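Local coordinates for protein diaminopropionate ammonia-lyase (Escherichia coli, PDB 4D9I) that catalyses the pyridoxal-phosphate-dependent alpha,beta-elimination of both L- and D-2,3-diaminopropionate to pyruvate and ammonia, working as a homodimer, at residues Ala40-Cys48 with Glu212-Met220. Residues are numbered along the deposited sequence; the frame is centred on the assembly and turned at random.
Sequences AGYRPTPLC and EAVEQMREM
Glu212 on helix 208-220 reaches Tyr42 and the loop after it, where the chain leads into 47-49, an outermost strand of the seven-stranded mixed sheet of this fold type II pyridoxal-phosphate enzyme. Its side chain is extended beyond CG (chi2 174°), which carries the carboxylate out to the loop, and its two oxygens take separate partners. Tyr42 OH donates to Glu212 OE2 at 2.6 Å, on the anti side and 33° out of the carboxylate plane, while Thr45 N makes a weak bond of 3.3 Å to Glu212 OE1. Pro44 CB packs 3.8 Å from Glu212 CD. Lys65 and Arg70 form salt bridges to OE1, so the buried carboxylate is probably held as an anion. With an alanine here, the Tyr42 hydroxyl would probably lose this acceptor, and Lys65 and Arg70 a shared counter-charge.

One turn on, Gln216 uses its amide: NE2 donates to Thr45 O at 2.8 Å, nearly straight (165°), with the acceptor close to the amide plane. The choice of NE2 for this role is supported by OE1, which accepts from Lys65. Leu47 CB lies 3.7 Å from Gln216 OE1.

Farther along, the contact turns apolar. Met217 CG touches Leu47 CD2 at 3.6 Å, and Leu63 of the adjacent strand 61-66 meets both Met217 and Leu47. Met220, extended beyond CG, crosses Leu47 obliquely and touches it with its terminal CE, 4.0 Å from Leu47 CD2 and 3.4 Å from Leu47 O.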
ATOM      1  N   ALA B  40     -28.636  -6.618  13.274  1.00 35.95           N
ATOM      2  CA  ALA B  40     -27.709  -7.745  13.111  1.00 36.74           C
ATOM      3  C   ALA B  40     -26.394  -7.286  12.475  1.00 35.08           C
ATOM      4  O   ALA B  40     -26.396  -6.618  11.445  1.00 34.36           O
ATOM      5  CB  ALA B  40     -28.343  -8.841  12.272  1.00 38.05           C
ATOM      6  N   GLY B  41     -25.286  -7.643  13.105  1.00 34.88           N
ATOM      7  CA  GLY B  41     -23.969  -7.303  12.590  1.00 33.50           C
ATOM      8  C   GLY B  41     -23.381  -6.008  13.118  1.00 31.71           C
ATOM      9  O   GLY B  41     -22.267  -5.639  12.724  1.00 30.38           O
ATOM     10  N   TYR B  42     -24.108  -5.317  14.003  1.00 31.58           N
ATOM     11  CA  TYR B  42     -23.566  -4.098  14.615  1.00 30.75           C
ATOM     12  C   TYR B  42     -22.276  -4.364  15.360  1.00 31.10           C
ATOM     13  O   TYR B  42     -22.212  -5.284  16.191  1.00 32.56           O
ATOM     14  CB  TYR B  42     -24.538  -3.419  15.585  1.00 31.33           C
ATOM     15  CG  TYR B  42     -23.925  -2.179  16.226  1.00 30.48           C
ATOM     16  CD1 TYR B  42     -23.864  -0.971  15.529  1.00 29.06           C
ATOM     17  CD2 TYR B  42     -23.365  -2.228  17.511  1.00 31.42           C
ATOM     18  CE1 TYR B  42     -23.284   0.154  16.097  1.00 28.43           C
ATOM     19  CE2 TYR B  42     -22.788  -1.108  18.089  1.00 30.89           C
ATOM     20  CZ  TYR B  42     -22.753   0.083  17.372  1.00 29.57           C
ATOM     21  OH  TYR B  42     -22.173   1.206  17.920  1.00 29.36           O
ATOM     22  N   ARG B  43     -21.275  -3.531  15.060  1.00 29.38           N
ATOM     23  CA  ARG B  43     -20.005  -3.498  15.754  1.00 29.35           C
ATOM     24  C   ARG B  43     -19.412  -2.096  15.538  1.00 27.52           C
ATOM     25  O   ARG B  43     -19.301  -1.640  14.405  1.00 26.33           O
ATOM     26  CB  ARG B  43     -19.058  -4.587  15.197  1.00 29.70           C
ATOM     27  CG  ARG B  43     -17.861  -4.939  16.067  1.00 30.65           C
ATOM     28  CD  ARG B  43     -16.845  -5.765  15.276  1.00 30.70           C
ATOM     29  N   PRO B  44     -19.023  -1.403  16.621  1.00 27.59           N
ATOM     30  CA  PRO B  44     -18.359  -0.114  16.398  1.00 26.09           C
ATOM     31  C   PRO B  44     -17.162  -0.298  15.478  1.00 24.61           C
ATOM     32  O   PRO B  44     -16.417  -1.256  15.630  1.00 25.02           O
ATOM     33  CB  PRO B  44     -17.910   0.290  17.792  1.00 27.13           C
ATOM     34  CG  PRO B  44     -18.864  -0.409  18.709  1.00 28.87           C
ATOM     35  CD  PRO B  44     -19.134  -1.728  18.053  1.00 29.27           C
ATOM     36  N   THR B  45     -17.022   0.576  14.491  1.00 23.04           N
ATOM     37  CA  THR B  45     -15.953   0.471  13.504  1.00 21.89           C
ATOM     38  C   THR B  45     -14.623   0.898  14.150  1.00 21.74           C
ATOM     39  O   THR B  45     -14.612   1.717  15.070  1.00 22.09           O
ATOM     40  CB  THR B  45     -16.232   1.387  12.297  1.00 20.81           C
ATOM     41  OG1 THR B  45     -16.431   2.728  12.755  1.00 20.52           O
ATOM     42  CG2 THR B  45     -17.459   0.934  11.504  1.00 20.85           C
ATOM     43  N   PRO B  46     -13.488   0.348  13.680  1.00 21.44           N
ATOM     44  CA  PRO B  46     -12.277   0.690  14.417  1.00 21.51           C
ATOM     45  C   PRO B  46     -11.890   2.154  14.309  1.00 20.61           C
ATOM     46  O   PRO B  46     -12.163   2.818  13.294  1.00 19.40           O
ATOM     47  CB  PRO B  46     -11.182  -0.196  13.775  1.00 21.49           C
ATOM     48  CG  PRO B  46     -11.928  -1.304  13.070  1.00 21.67           C
ATOM     49  CD  PRO B  46     -13.267  -0.716  12.686  1.00 21.36           C
ATOM     50  N   LEU B  47     -11.247   2.632  15.367  1.00 21.13           N
ATOM     51  CA  LEU B  47     -10.582   3.914  15.336  1.00 21.13           C
ATOM     52  C   LEU B  47      -9.085   3.633  15.382  1.00 21.32           C
ATOM     53  O   LEU B  47      -8.548   3.294  16.436  1.00 22.56           O
ATOM     54  CB  LEU B  47     -10.983   4.758  16.545  1.00 21.88           C
ATOM     55  CG  LEU B  47     -10.430   6.189  16.550  1.00 21.78           C
ATOM     56  CD1 LEU B  47     -11.012   6.954  15.365  1.00 20.94           C
ATOM     57  CD2 LEU B  47     -10.780   6.906  17.840  1.00 22.89           C
ATOM     58  N   CYS B  48      -8.415   3.774  14.247  1.00 20.95           N
ATOM     59  CA  CYS B  48      -7.032   3.295  14.140  1.00 21.25           C
ATOM     60  C   CYS B  48      -6.052   4.402  14.513  1.00 20.94           C
ATOM     61  O   CYS B  48      -6.207   5.543  14.072  1.00 20.54           O
ATOM     62  CB  CYS B  48      -6.752   2.784  12.727  1.00 20.97           C
ATOM     63  SG  CYS B  48      -7.979   1.618  12.086  1.00 23.26           S
ATOM     64  N   GLU B 212     -19.431   6.820  18.700  1.00 25.79           N
ATOM     65  CA  GLU B 212     -18.479   5.712  18.833  1.00 25.92           C
ATOM     66  C   GLU B 212     -17.044   6.198  18.967  1.00 25.43           C
ATOM     67  O   GLU B 212     -16.315   5.727  19.838  1.00 26.75           O
ATOM     68  CB  GLU B 212     -18.551   4.761  17.637  1.00 24.61           C
ATOM     69  CG  GLU B 212     -19.815   3.927  17.542  1.00 24.94           C
ATOM     70  CD  GLU B 212     -19.866   3.133  16.251  1.00 24.15           C
ATOM     71  OE1 GLU B 212     -18.845   3.170  15.496  1.00 23.07           O
ATOM     72  OE2 GLU B 212     -20.907   2.460  15.996  1.00 24.36           O
ATOM     73  N   ALA B 213     -16.651   7.129  18.098  1.00 23.98           N
ATOM     74  CA  ALA B 213     -15.291   7.674  18.100  1.00 23.82           C
ATOM     75  C   ALA B 213     -14.946   8.377  19.409  1.00 25.31           C
ATOM     76  O   ALA B 213     -13.829   8.238  19.889  1.00 25.55           O
ATOM     77  CB  ALA B 213     -15.049   8.599  16.900  1.00 22.46           C
ATOM     78  N   VAL B 214     -15.903   9.112  19.983  1.00 26.06           N
ATOM     79  CA  VAL B 214     -15.665   9.809  21.245  1.00 28.19           C
ATOM     80  C   VAL B 214     -15.454   8.782  22.357  1.00 29.95           C
ATOM     81  O   VAL B 214     -14.513   8.894  23.129  1.00 30.75           O
ATOM     82  CB  VAL B 214     -16.802  10.796  21.614  1.00 28.85           C
ATOM     83  CG1 VAL B 214     -16.631  11.309  23.033  1.00 31.29           C
ATOM     84  CG2 VAL B 214     -16.789  11.982  20.670  1.00 28.07           C
ATOM     85  N   GLU B 215     -16.333   7.781  22.414  1.00 30.62           N
ATOM     86  CA  GLU B 215     -16.179   6.664  23.342  1.00 32.58           C
ATOM     87  C   GLU B 215     -14.808   6.021  23.141  1.00 32.04           C
ATOM     88  O   GLU B 215     -14.121   5.719  24.099  1.00 33.77           O
ATOM     89  CB  GLU B 215     -17.273   5.616  23.119  1.00 33.16           C
ATOM     90  CG  GLU B 215     -17.236   4.474  24.126  1.00 36.19           C
ATOM     91  CD  GLU B 215     -18.215   3.345  23.805  1.00 36.93           C
ATOM     92  OE1 GLU B 215     -18.852   3.366  22.735  1.00 35.20           O
ATOM     93  OE2 GLU B 215     -18.344   2.413  24.631  1.00 39.53           O
ATOM     94  N   GLN B 216     -14.424   5.794  21.887  1.00 29.77           N
ATOM     95  CA  GLN B 216     -13.128   5.172  21.616  1.00 29.50           C
ATOM     96  C   GLN B 216     -11.960   6.065  22.049  1.00 29.90           C
ATOM     97  O   GLN B 216     -11.002   5.576  22.643  1.00 31.77           O
ATOM     98  CB  GLN B 216     -13.003   4.774  20.151  1.00 27.17           C
ATOM     99  CG  GLN B 216     -13.818   3.550  19.781  1.00 27.33           C
ATOM    100  CD  GLN B 216     -14.092   3.485  18.306  1.00 25.18           C
ATOM    101  OE1 GLN B 216     -14.452   4.488  17.696  1.00 24.29           O
ATOM    102  NE2 GLN B 216     -13.900   2.319  17.716  1.00 24.99           N
ATOM    103  N   MET B 217     -12.041   7.362  21.754  1.00 28.81           N
ATOM    104  CA  MET B 217     -11.011   8.314  22.179  1.00 29.38           C
ATOM    105  C   MET B 217     -10.905   8.386  23.702  1.00 32.27           C
ATOM    106  O   MET B 217      -9.798   8.411  24.249  1.00 33.40           O
ATOM    107  CB  MET B 217     -11.218   9.695  21.548  1.00 27.93           C
ATOM    108  CG  MET B 217     -10.776   9.770  20.086  1.00 25.50           C
ATOM    109  SD  MET B 217     -11.001  11.359  19.232  1.00 24.26           S
ATOM    110  CE  MET B 217     -12.770  11.609  19.280  1.00 24.07           C
ATOM    111  N   ARG B 218     -12.043   8.378  24.382  1.00 33.71           N
ATOM    112  CA  ARG B 218     -12.049   8.346  25.846  1.00 37.46           C
ATOM    113  C   ARG B 218     -11.388   7.080  26.404  1.00 39.21           C
ATOM    114  O   ARG B 218     -10.649   7.156  27.372  1.00 40.96           O
ATOM    115  CB  ARG B 218     -13.469   8.522  26.392  1.00 38.46           C
ATOM    116  CG  ARG B 218     -13.968   9.957  26.361  1.00 38.62           C
ATOM    117  CD  ARG B 218     -15.439  10.028  26.763  1.00 39.98           C
ATOM    118  NE  ARG B 218     -15.970  11.387  26.685  1.00 40.33           N
ATOM    119  CZ  ARG B 218     -17.254  11.692  26.476  1.00 40.57           C
ATOM    120  NH1 ARG B 218     -18.170  10.746  26.280  1.00 40.52           N
ATOM    121  NH2 ARG B 218     -17.619  12.960  26.409  1.00 41.10           N
ATOM    122  N   GLU B 219     -11.635   5.926  25.781  1.00 39.19           N
ATOM    123  CA  GLU B 219     -10.965   4.685  26.201  1.00 41.85           C
ATOM    124  C   GLU B 219      -9.444   4.772  25.996  1.00 41.43           C
ATOM    125  O   GLU B 219      -8.669   4.213  26.778  1.00 43.08           O
ATOM    126  CB  GLU B 219     -11.536   3.464  25.463  1.00 42.45           C
ATOM    127  CG  GLU B 219     -10.884   2.134  25.856  1.00 46.17           C
ATOM    128  CD  GLU B 219     -11.504   0.929  25.161  1.00 47.21           C
ATOM    129  OE1 GLU B 219     -11.757   1.000  23.935  1.00 47.60           O
ATOM    130  OE2 GLU B 219     -11.741  -0.097  25.841  1.00 50.32           O
ATOM    131  N   MET B 220      -9.031   5.475  24.939  1.00 39.27           N
ATOM    132  CA  MET B 220      -7.605   5.716  24.661  1.00 39.08           C
ATOM    133  C   MET B 220      -7.022   6.791  25.571  1.00 39.83           C
ATOM    134  O   MET B 220      -5.820   6.943  25.627  1.00 39.99           O
ATOM    135  CB  MET B 220      -7.391   6.174  23.223  1.00 37.37           C
ATOM    136  CG  MET B 220      -7.688   5.133  22.165  1.00 37.31           C
ATOM    137  SD  MET B 220      -7.547   5.927  20.562  1.00 36.74           S
ATOM    138  CE  MET B 220      -8.022   4.568  19.495  1.00 34.56           C
TER